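Long-range contacts in Lmo1499 protein (Listeria monocytogenes, PDB 4IIW), which probably acts as a membrane-bound lytic transglycosylase that cuts nascent peptidoglycan strands endolytically and so ends their elongation: residues M151-V159 with V198-R209; H220-K231 with P294-M305. All coordinates share one frame; numbering follows the deposited sequence.

How the interactions relate
Interaction 1 comes first along the chain and closes before interaction 2 opens; both lie on the same side of the chain's centre, within the YceG-like family region, with their centres about 15 Å apart. Interaction 1 joins the ends of helices 145-154 and 190-204, while interaction 2 lays the loop 294-301 and the start of helix 302-309 along helix 219-232. They touch through Tyr208, whose OH probably hydrogen-bonds Asp302 OD1 and whose ring packs on Phe222. Interaction 1 is partly buried and farther from the centre of the chain, whereas interaction 2 is buried and adjoins Glu232, predicted to be important for catalysis. Through Ile205 and Arg209 on Val219, interaction 1 also flanks the helix carrying this glutamate.

Interaction 1: residues M151-V159 with V198-R209; sequences MIKAYPETV and VKATDVNIAKYR
Thr158, Asp202 and Arg209 form a polar cluster where the turn after helix 145-154 meets the last turns of helix 190-204 and Arg209 beyond it. Arg209 NH2 makes a salt bridge to Asp202 OD1 at 3.1 Å, and its long arm lets the other nitrogen, NH1, bond Glu157 O at 3.0 Å, arriving from above the carbonyl plane rather than along a lone pair. Thr158 OG1 is modelled unusually close to Asp202 OD1, so the details of that bond are doubtful. Aspartate suits this place because OD1 can take several partners at once: a water also donates to it and accepts from Glu157 N, 2.8 Å away, tying the turn to the helix. With CG anti to the backbone N (chi1 -176°), Asp202 holds its carboxylate out to the turn. One face of the guanidinium lies against Ile205 CG1.

Next to this cluster, Tyr155, the first residue past helix 145-154, turns its ring to the second helix. Asp202 OD2 sits at the ring edge, 3.8 Å from CD1, while Lys199 N lies over one face and Lys199 CB is 3.4 Å from the phenol OH. Val198, compact and branched, packs between Met151, Tyr155 and Val159: its CG1 touches Tyr155 CD2 (3.9 Å) and Val159 CG2, and its CB meets the selenium of selenomethionine Met151.

Thr201 hydrogen-bonds Tyr175 O in the adjoining loop, while Ile205 and Arg209 carry the contact on to Val219 of helix 219-232.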
loop_
_atom_site.group_PDB
_atom_site.type_symbol
_atom_site.label_atom_id
_atom_site.label_comp_id
_atom_site.label_asym_id
_atom_site.label_seq_id
_atom_site.Cartn_x
_atom_site.Cartn_y
_atom_site.Cartn_z
HETATM N N MSE B 151 59.103 -1.680 16.243
HETATM C CA MSE B 151 59.421 -0.939 15.036
HETATM C C MSE B 151 60.785 -0.249 15.177
HETATM O O MSE B 151 61.574 -0.201 14.227
HETATM C CB MSE B 151 58.356 0.102 14.747
HETATM C CG MSE B 151 57.007 -0.441 14.265
HETATM SE SE MSE B 151 57.063 -1.547 12.659
HETATM C CE MSE B 151 57.332 -3.283 13.528
ATOM N N ILE B 152 61.066 0.289 16.363
ATOM C CA ILE B 152 62.348 0.938 16.604
ATOM C C ILE B 152 63.463 -0.108 16.448
ATOM O O ILE B 152 64.577 0.201 16.038
ATOM C CB ILE B 152 62.406 1.603 18.014
ATOM C CG1 ILE B 152 61.431 2.780 18.099
ATOM C CG2 ILE B 152 63.784 2.127 18.310
ATOM C CD1 ILE B 152 61.270 3.309 19.505
ATOM N N LYS B 153 63.150 -1.355 16.747
ATOM C CA LYS B 153 64.127 -2.410 16.638
ATOM C C LYS B 153 64.256 -2.927 15.191
ATOM O O LYS B 153 65.363 -3.213 14.728
ATOM C CB LYS B 153 63.733 -3.553 17.590
ATOM C CG LYS B 153 64.862 -4.523 17.949
ATOM C CD LYS B 153 65.953 -3.856 18.824
ATOM C CE LYS B 153 67.111 -4.809 19.096
ATOM N NZ LYS B 153 67.734 -5.289 17.827
ATOM N N ALA B 154 63.132 -3.032 14.482
ATOM C CA ALA B 154 63.116 -3.583 13.126
ATOM C C ALA B 154 63.601 -2.625 12.037
ATOM O O ALA B 154 64.132 -3.069 11.004
ATOM C CB ALA B 154 61.706 -4.092 12.776
ATOM N N TYR B 155 63.391 -1.327 12.258
ATOM C CA TYR B 155 63.786 -0.290 11.301
ATOM C C TYR B 155 64.575 0.820 12.017
ATOM O O TYR B 155 64.163 1.981 12.047
ATOM C CB TYR B 155 62.543 0.242 10.612
ATOM C CG TYR B 155 61.808 -0.869 9.951
ATOM C CD1 TYR B 155 62.173 -1.301 8.693
ATOM C CD2 TYR B 155 60.787 -1.530 10.596
ATOM C CE1 TYR B 155 61.530 -2.346 8.088
ATOM C CE2 TYR B 155 60.118 -2.589 9.980
ATOM C CZ TYR B 155 60.500 -2.991 8.732
ATOM O OH TYR B 155 59.870 -4.047 8.111
ATOM N N PRO B 156 65.758 0.462 12.538
ATOM C CA PRO B 156 66.555 1.367 13.356
ATOM C C PRO B 156 67.099 2.610 12.660
ATOM O O PRO B 156 67.427 3.582 13.347
ATOM C CB PRO B 156 67.694 0.474 13.853
ATOM C CG PRO B 156 67.831 -0.582 12.820
ATOM C CD PRO B 156 66.509 -0.746 12.152
ATOM N N GLU B 157 67.205 2.584 11.331
ATOM C CA GLU B 157 67.710 3.746 10.588
ATOM C C GLU B 157 66.583 4.765 10.390
ATOM O O GLU B 157 66.851 5.947 10.149
ATOM C CB GLU B 157 68.207 3.369 9.187
ATOM C CG GLU B 157 69.083 2.133 9.050
ATOM C CD GLU B 157 70.318 2.173 9.901
ATOM O OE1 GLU B 157 70.756 3.282 10.292
ATOM O OE2 GLU B 157 70.859 1.074 10.171
ATOM N N THR B 158 65.335 4.303 10.502
ATOM C CA THR B 158 64.165 5.120 10.200
ATOM C C THR B 158 63.362 5.549 11.396
ATOM O O THR B 158 63.079 6.722 11.529
ATOM C CB THR B 158 63.242 4.361 9.217
ATOM O OG1 THR B 158 63.935 4.163 7.981
ATOM C CG2 THR B 158 61.979 5.136 8.937
ATOM N N VAL B 159 62.952 4.604 12.240
ATOM C CA VAL B 159 62.181 4.911 13.453
ATOM C C VAL B 159 63.131 4.806 14.624
ATOM O O VAL B 159 63.537 3.717 14.971
ATOM C CB VAL B 159 61.003 3.908 13.682
ATOM C CG1 VAL B 159 60.149 4.352 14.851
ATOM C CG2 VAL B 159 60.130 3.766 12.438
ATOM N N VAL B 198 55.404 0.932 7.595
ATOM C CA VAL B 198 56.637 1.444 8.183
ATOM C C VAL B 198 57.839 1.009 7.313
ATOM O O VAL B 198 58.775 1.775 7.098
ATOM C CB VAL B 198 56.814 1.017 9.658
ATOM C CG1 VAL B 198 58.184 1.401 10.155
ATOM C CG2 VAL B 198 55.740 1.664 10.528
ATOM N N LYS B 199 57.776 -0.207 6.787
ATOM C CA LYS B 199 58.813 -0.713 5.902
ATOM C C LYS B 199 58.872 0.102 4.619
ATOM O O LYS B 199 59.953 0.381 4.113
ATOM C CB LYS B 199 58.578 -2.199 5.600
ATOM C CG LYS B 199 59.306 -2.715 4.378
ATOM C CD LYS B 199 59.479 -4.202 4.393
ATOM C CE LYS B 199 58.205 -4.957 4.603
ATOM N NZ LYS B 199 58.471 -6.424 4.662
ATOM N N ALA B 200 57.720 0.477 4.081
ATOM C CA ALA B 200 57.713 1.283 2.860
ATOM C C ALA B 200 58.439 2.615 3.115
ATOM O O ALA B 200 59.201 3.084 2.267
ATOM C CB ALA B 200 56.293 1.527 2.376
ATOM N N THR B 201 58.215 3.214 4.284
ATOM C CA THR B 201 58.863 4.480 4.595
ATOM C C THR B 201 60.374 4.275 4.578
ATOM O O THR B 201 61.085 5.001 3.907
ATOM C CB THR B 201 58.422 5.057 5.963
ATOM O OG1 THR B 201 57.031 5.438 5.919
ATOM C CG2 THR B 201 59.303 6.281 6.348
ATOM N N ASP B 202 60.836 3.251 5.295
ATOM C CA ASP B 202 62.245 2.903 5.384
ATOM C C ASP B 202 62.859 2.706 4.000
ATOM O O ASP B 202 63.930 3.220 3.732
ATOM C CB ASP B 202 62.416 1.625 6.228
ATOM C CG ASP B 202 63.885 1.240 6.447
ATOM O OD1 ASP B 202 64.602 1.972 7.182
ATOM O OD2 ASP B 202 64.303 0.171 5.933
ATOM N N VAL B 203 62.177 1.970 3.129
ATOM C CA VAL B 203 62.670 1.718 1.786
ATOM C C VAL B 203 62.710 2.961 0.924
ATOM O O VAL B 203 63.662 3.193 0.189
ATOM C CB VAL B 203 61.746 0.751 1.028
ATOM C CG1 VAL B 203 62.179 0.636 -0.441
ATOM C CG2 VAL B 203 61.694 -0.620 1.727
ATOM N N ASN B 204 61.671 3.769 1.034
ATOM C CA ASN B 204 61.491 4.897 0.135
ATOM C C ASN B 204 62.194 6.178 0.482
ATOM O O ASN B 204 62.186 7.103 -0.325
ATOM C CB ASN B 204 59.991 5.114 -0.102
ATOM C CG ASN B 204 59.364 3.958 -0.898
ATOM O OD1 ASN B 204 59.844 3.608 -1.975
ATOM N ND2 ASN B 204 58.308 3.367 -0.370
ATOM N N ILE B 205 62.798 6.249 1.661
ATOM C CA ILE B 205 63.569 7.417 2.010
ATOM C C ILE B 205 65.056 7.110 1.851
ATOM O O ILE B 205 65.907 7.983 2.092
ATOM C CB ILE B 205 63.292 7.923 3.438
ATOM C CG1 ILE B 205 63.766 6.916 4.487
ATOM C CG2 ILE B 205 61.825 8.252 3.610
ATOM C CD1 ILE B 205 63.571 7.416 5.886
ATOM N N ALA B 206 65.372 5.881 1.443
ATOM C CA ALA B 206 66.766 5.463 1.239
ATOM C C ALA B 206 67.522 6.435 0.334
ATOM O O ALA B 206 68.702 6.695 0.543
ATOM C CB ALA B 206 66.820 4.057 0.655
ATOM N N LYS B 207 66.830 6.977 -0.659
ATOM C CA LYS B 207 67.439 7.920 -1.595
ATOM C C LYS B 207 67.800 9.275 -0.969
ATOM O O LYS B 207 68.652 9.995 -1.505
ATOM C CB LYS B 207 66.528 8.129 -2.813
ATOM C CG LYS B 207 65.119 8.595 -2.474
ATOM C CD LYS B 207 64.257 8.696 -3.715
ATOM C CE LYS B 207 62.792 8.909 -3.349
ATOM N NZ LYS B 207 61.927 8.986 -4.559
ATOM N N TYR B 208 67.177 9.624 0.153
ATOM C CA TYR B 208 67.467 10.893 0.810
ATOM C C TYR B 208 68.540 10.782 1.891
ATOM O O TYR B 208 68.984 11.808 2.414
ATOM C CB TYR B 208 66.207 11.471 1.453
ATOM C CG TYR B 208 65.047 11.652 0.513
ATOM C CD1 TYR B 208 65.103 12.568 -0.522
ATOM C CD2 TYR B 208 63.877 10.917 0.678
ATOM C CE1 TYR B 208 64.031 12.736 -1.383
ATOM C CE2 TYR B 208 62.807 11.076 -0.172
ATOM C CZ TYR B 208 62.883 11.989 -1.197
ATOM O OH TYR B 208 61.809 12.148 -2.042
ATOM N N ARG B 209 68.947 9.551 2.218
ATOM C CA ARG B 209 69.943 9.298 3.282
ATOM C C ARG B 209 71.174 10.173 3.179
ATOM O O ARG B 209 71.562 10.808 4.148
ATOM C CB ARG B 209 70.442 7.849 3.267
ATOM C CG ARG B 209 69.393 6.779 3.477
ATOM C CD ARG B 209 68.774 6.801 4.867
ATOM N NE ARG B 209 67.838 5.685 5.021
ATOM C CZ ARG B 209 67.130 5.438 6.112
ATOM N NH1 ARG B 209 67.247 6.231 7.174
ATOM N NH2 ARG B 209 66.304 4.392 6.139
HETATM O O HOH W 1 66.182 0.877 9.366
#

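Interaction 2: residues H220-K231 with P294-M305; sequences HKFLTMSSIIEK and PGPISNSGDSSM
Four hydrogen bonds join helix 219-232 to the loop 294-301 and the helix that follows it. At one end His220 NE2 donates to Pro294 O at 2.8 Å; the oxygen lies near the ring plane and receives the N-H on a lone pair, while ND1 is bonded to Tyr175 OH, so both ring nitrogens are engaged. Midway, Ile297 N donates to Ser227 OG at 3.2 Å. The same hydroxyl donates to Thr224 O within its own helix, so Ser227 OG both accepts and donates, a role that suits a small serine lying close against the loop. At the other end Glu230 OE1 accepts from Gly301 N at 3.1 Å, almost straight at 177°, and from Ser304 OG at 2.6 Å. These donors reach it from opposite faces of the carboxylate. Gly301 is the N-cap of helix 302-309, so the buried carboxylate meets the start of that helix, whose dipole would probably favour a negative charge. The bend of Glu230 at chi2 (76°) brings OE1 there.

Van der Waals contacts accompany these bonds. Pro296 packs on the helix at Leu223 and Thr224, its CD against Thr224 OG1 and its CG 3.8 Å from Leu223 CB; the rigid ring gives the loop a compact apolar surface. Selenomethionine Met305, extended beyond CG, sets its CE 3.6 Å from Leu223 CD2, and its selenium makes an oblique Met-aromatic contact with Phe222, 5.2 Å from the ring centroid. Ser300, small enough to press against the helix, brings its CB up to Ser226 CB.

The Lys231 side chain lies about 5 Å from that of Glu232, predicted to be important for catalysis, so the loop packs against the helix that carries this residue. Beyond the two segments, the Asn299 side chain hydrogen-bonds Tyr117 N through OD1 and Leu176 O through ND2. Helix 219-232 packs through Met225 and Ile229 on helix 239-251, while Lys231 and Ile297 reach Pro260 of helix 259-265.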
loop_
_atom_site.group_PDB
_atom_site.type_symbol
_atom_site.label_atom_id
_atom_site.label_comp_id
_atom_site.label_asym_id
_atom_site.label_seq_id
_atom_site.Cartn_x
_atom_site.Cartn_y
_atom_site.Cartn_z
ATOM N N HIS B 220 63.325 12.183 11.848
ATOM C CA HIS B 220 62.153 12.736 12.513
ATOM C C HIS B 220 61.891 14.202 12.167
ATOM O O HIS B 220 60.747 14.572 11.887
ATOM C CB HIS B 220 62.253 12.532 14.019
ATOM C CG HIS B 220 60.972 12.791 14.747
ATOM N ND1 HIS B 220 59.862 11.980 14.609
ATOM C CD2 HIS B 220 60.635 13.742 15.651
ATOM C CE1 HIS B 220 58.893 12.432 15.382
ATOM N NE2 HIS B 220 59.341 13.491 16.037
ATOM N N LYS B 221 62.919 15.049 12.192
ATOM C CA LYS B 221 62.700 16.464 11.802
ATOM C C LYS B 221 62.385 16.541 10.311
ATOM O O LYS B 221 61.574 17.339 9.881
ATOM C CB LYS B 221 63.870 17.386 12.207
ATOM C CG LYS B 221 63.927 17.587 13.727
ATOM C CD LYS B 221 64.962 18.588 14.175
ATOM C CE LYS B 221 64.843 18.821 15.684
ATOM N NZ LYS B 221 65.927 19.698 16.244
ATOM N N PHE B 222 63.008 15.671 9.538
ATOM C CA PHE B 222 62.749 15.579 8.107
ATOM C C PHE B 222 61.281 15.333 7.815
ATOM O O PHE B 222 60.674 16.045 7.034
ATOM C CB PHE B 222 63.586 14.443 7.514
ATOM C CG PHE B 222 63.242 14.093 6.093
ATOM C CD1 PHE B 222 63.249 15.060 5.103
ATOM C CD2 PHE B 222 63.009 12.768 5.733
ATOM C CE1 PHE B 222 62.975 14.731 3.785
ATOM C CE2 PHE B 222 62.744 12.427 4.423
ATOM C CZ PHE B 222 62.723 13.414 3.441
ATOM N N LEU B 223 60.714 14.322 8.451
ATOM C CA LEU B 223 59.312 14.001 8.225
ATOM C C LEU B 223 58.390 15.045 8.822
ATOM O O LEU B 223 57.266 15.215 8.349
ATOM C CB LEU B 223 58.974 12.600 8.750
ATOM C CG LEU B 223 59.740 11.485 8.025
ATOM C CD1 LEU B 223 59.477 10.144 8.684
ATOM C CD2 LEU B 223 59.346 11.466 6.565
ATOM N N THR B 224 58.858 15.769 9.837
ATOM C CA THR B 224 58.045 16.819 10.431
ATOM C C THR B 224 57.862 17.959 9.417
ATOM O O THR B 224 56.712 18.379 9.123
ATOM C CB THR B 224 58.659 17.320 11.725
ATOM O OG1 THR B 224 58.702 16.238 12.668
ATOM C CG2 THR B 224 57.834 18.461 12.301
HETATM N N MSE B 225 58.978 18.457 8.871
HETATM C CA MSE B 225 58.902 19.504 7.837
HETATM C C MSE B 225 58.093 19.070 6.680
HETATM O O MSE B 225 57.275 19.820 6.181
HETATM C CB MSE B 225 60.263 19.889 7.260
HETATM C CG MSE B 225 60.709 21.229 7.657
HETATM SE SE MSE B 225 59.559 22.667 7.011
HETATM C CE MSE B 225 60.610 23.994 7.951
ATOM N N SER B 226 58.369 17.869 6.209
ATOM C CA SER B 226 57.650 17.358 5.065
ATOM C C SER B 226 56.154 17.462 5.303
ATOM O O SER B 226 55.446 17.935 4.430
ATOM C CB SER B 226 58.052 15.913 4.767
ATOM O OG SER B 226 59.414 15.859 4.400
ATOM N N SER B 227 55.692 17.079 6.497
ATOM C CA SER B 227 54.255 17.082 6.788
ATOM C C SER B 227 53.614 18.469 6.829
ATOM O O SER B 227 52.498 18.652 6.315
ATOM C CB SER B 227 53.937 16.349 8.098
ATOM O OG SER B 227 54.496 17.028 9.193
ATOM N N ILE B 228 54.285 19.442 7.452
ATOM C CA ILE B 228 53.704 20.778 7.515
ATOM C C ILE B 228 53.682 21.365 6.106
ATOM O O ILE B 228 52.796 22.172 5.783
ATOM C CB ILE B 228 54.379 21.704 8.551
ATOM C CG1 ILE B 228 55.805 22.057 8.185
ATOM C CG2 ILE B 228 54.387 21.053 9.912
ATOM C CD1 ILE B 228 56.449 23.005 9.203
ATOM N N ILE B 229 54.636 20.940 5.267
ATOM C CA ILE B 229 54.678 21.373 3.858
ATOM C C ILE B 229 53.526 20.712 3.110
ATOM O O ILE B 229 52.830 21.374 2.339
ATOM C CB ILE B 229 56.023 21.029 3.136
ATOM C CG1 ILE B 229 57.207 21.772 3.762
ATOM C CG2 ILE B 229 55.971 21.415 1.677
ATOM C CD1 ILE B 229 58.580 21.331 3.211
ATOM N N GLU B 230 53.323 19.412 3.355
ATOM C CA GLU B 230 52.244 18.650 2.697
ATOM C C GLU B 230 50.853 19.258 2.936
ATOM O O GLU B 230 50.137 19.543 1.985
ATOM C CB GLU B 230 52.232 17.192 3.157
ATOM C CG GLU B 230 51.243 16.287 2.393
ATOM C CD GLU B 230 51.731 15.894 1.003
ATOM O OE1 GLU B 230 52.958 15.876 0.791
ATOM O OE2 GLU B 230 50.890 15.570 0.122
ATOM N N LYS B 231 50.486 19.474 4.199
ATOM C CA LYS B 231 49.163 20.010 4.522
ATOM C C LYS B 231 48.938 21.458 4.065
ATOM O O LYS B 231 47.798 21.900 4.009
ATOM C CB LYS B 231 48.861 19.906 6.027
ATOM C CG LYS B 231 48.877 18.498 6.619
ATOM C CD LYS B 231 47.988 17.516 5.875
ATOM C CE LYS B 231 46.513 17.921 5.840
ATOM N NZ LYS B 231 45.698 16.948 5.024
ATOM N N PRO B 294 56.558 18.746 17.821
ATOM C CA PRO B 294 57.305 17.588 18.334
ATOM C C PRO B 294 57.437 16.405 17.366
ATOM O O PRO B 294 58.274 15.532 17.575
ATOM C CB PRO B 294 56.493 17.148 19.572
ATOM C CG PRO B 294 55.559 18.246 19.862
ATOM C CD PRO B 294 55.317 18.975 18.572
ATOM N N GLY B 295 56.579 16.356 16.358
ATOM C CA GLY B 295 56.608 15.311 15.350
ATOM C C GLY B 295 55.734 15.711 14.169
ATOM O O GLY B 295 55.125 16.783 14.175
ATOM N N PRO B 296 55.691 14.870 13.135
ATOM C CA PRO B 296 54.877 15.123 11.956
ATOM C C PRO B 296 53.401 15.143 12.289
ATOM O O PRO B 296 53.000 14.568 13.314
ATOM C CB PRO B 296 55.167 13.902 11.069
ATOM C CG PRO B 296 56.489 13.417 11.526
ATOM C CD PRO B 296 56.559 13.694 12.964
ATOM N N ILE B 297 52.608 15.777 11.422
ATOM C CA ILE B 297 51.150 15.832 11.586
ATOM C C ILE B 297 50.413 14.997 10.521
ATOM O O ILE B 297 49.179 15.015 10.438
ATOM C CB ILE B 297 50.627 17.268 11.551
ATOM C CG1 ILE B 297 50.922 17.924 10.195
ATOM C CG2 ILE B 297 51.240 18.053 12.690
ATOM C CD1 ILE B 297 50.185 19.273 9.981
ATOM N N SER B 298 51.179 14.277 9.705
ATOM C CA SER B 298 50.623 13.425 8.660
ATOM C C SER B 298 51.780 12.781 7.919
ATOM O O SER B 298 52.927 13.028 8.261
ATOM C CB SER B 298 49.809 14.251 7.658
ATOM O OG SER B 298 50.675 15.069 6.898
ATOM N N ASN B 299 51.481 11.960 6.914
ATOM C CA ASN B 299 52.531 11.402 6.062
ATOM C C ASN B 299 52.730 12.362 4.877
ATOM O O ASN B 299 51.980 13.317 4.738
ATOM C CB ASN B 299 52.235 9.964 5.625
ATOM C CG ASN B 299 50.933 9.825 4.891
ATOM O OD1 ASN B 299 50.288 10.816 4.522
ATOM N ND2 ASN B 299 50.537 8.586 4.663
ATOM N N SER B 300 53.733 12.110 4.041
ATOM C CA SER B 300 54.084 13.023 2.954
ATOM C C SER B 300 54.440 12.326 1.662
ATOM O O SER B 300 54.929 11.201 1.671
ATOM C CB SER B 300 55.309 13.847 3.365
ATOM O OG SER B 300 55.088 14.584 4.551
ATOM N N GLY B 301 54.201 13.027 0.551
ATOM C CA GLY B 301 54.533 12.545 -0.798
ATOM C C GLY B 301 55.960 12.952 -1.118
ATOM O O GLY B 301 56.548 13.753 -0.405
ATOM N N ASP B 302 56.534 12.403 -2.181
ATOM C CA ASP B 302 57.911 12.741 -2.532
ATOM C C ASP B 302 58.073 14.222 -2.765
ATOM O O ASP B 302 59.097 14.815 -2.404
ATOM C CB ASP B 302 58.362 11.969 -3.756
ATOM C CG ASP B 302 58.692 10.539 -3.434
ATOM O OD1 ASP B 302 59.631 10.319 -2.631
ATOM O OD2 ASP B 302 58.033 9.635 -3.995
ATOM N N SER B 303 57.058 14.822 -3.366
ATOM C CA SER B 303 57.095 16.239 -3.638
ATOM C C SER B 303 57.467 17.024 -2.365
ATOM O O SER B 303 58.412 17.811 -2.356
ATOM C CB SER B 303 55.750 16.694 -4.184
ATOM O OG SER B 303 55.820 18.055 -4.548
ATOM N N SER B 304 56.730 16.787 -1.292
ATOM C CA SER B 304 56.997 17.464 -0.028
ATOM C C SER B 304 58.343 17.093 0.563
ATOM O O SER B 304 59.033 17.950 1.122
ATOM C CB SER B 304 55.897 17.175 0.977
ATOM O OG SER B 304 54.711 17.838 0.583
HETATM N N MSE B 305 58.726 15.830 0.455
HETATM C CA MSE B 305 60.013 15.412 0.982
HETATM C C MSE B 305 61.156 16.154 0.285
HETATM O O MSE B 305 62.056 16.633 0.962
HETATM C CB MSE B 305 60.164 13.898 0.922
HETATM C CG MSE B 305 59.327 13.201 1.975
HETATM SE SE MSE B 305 59.435 11.284 1.857
HETATM C CE MSE B 305 58.147 10.828 3.248
#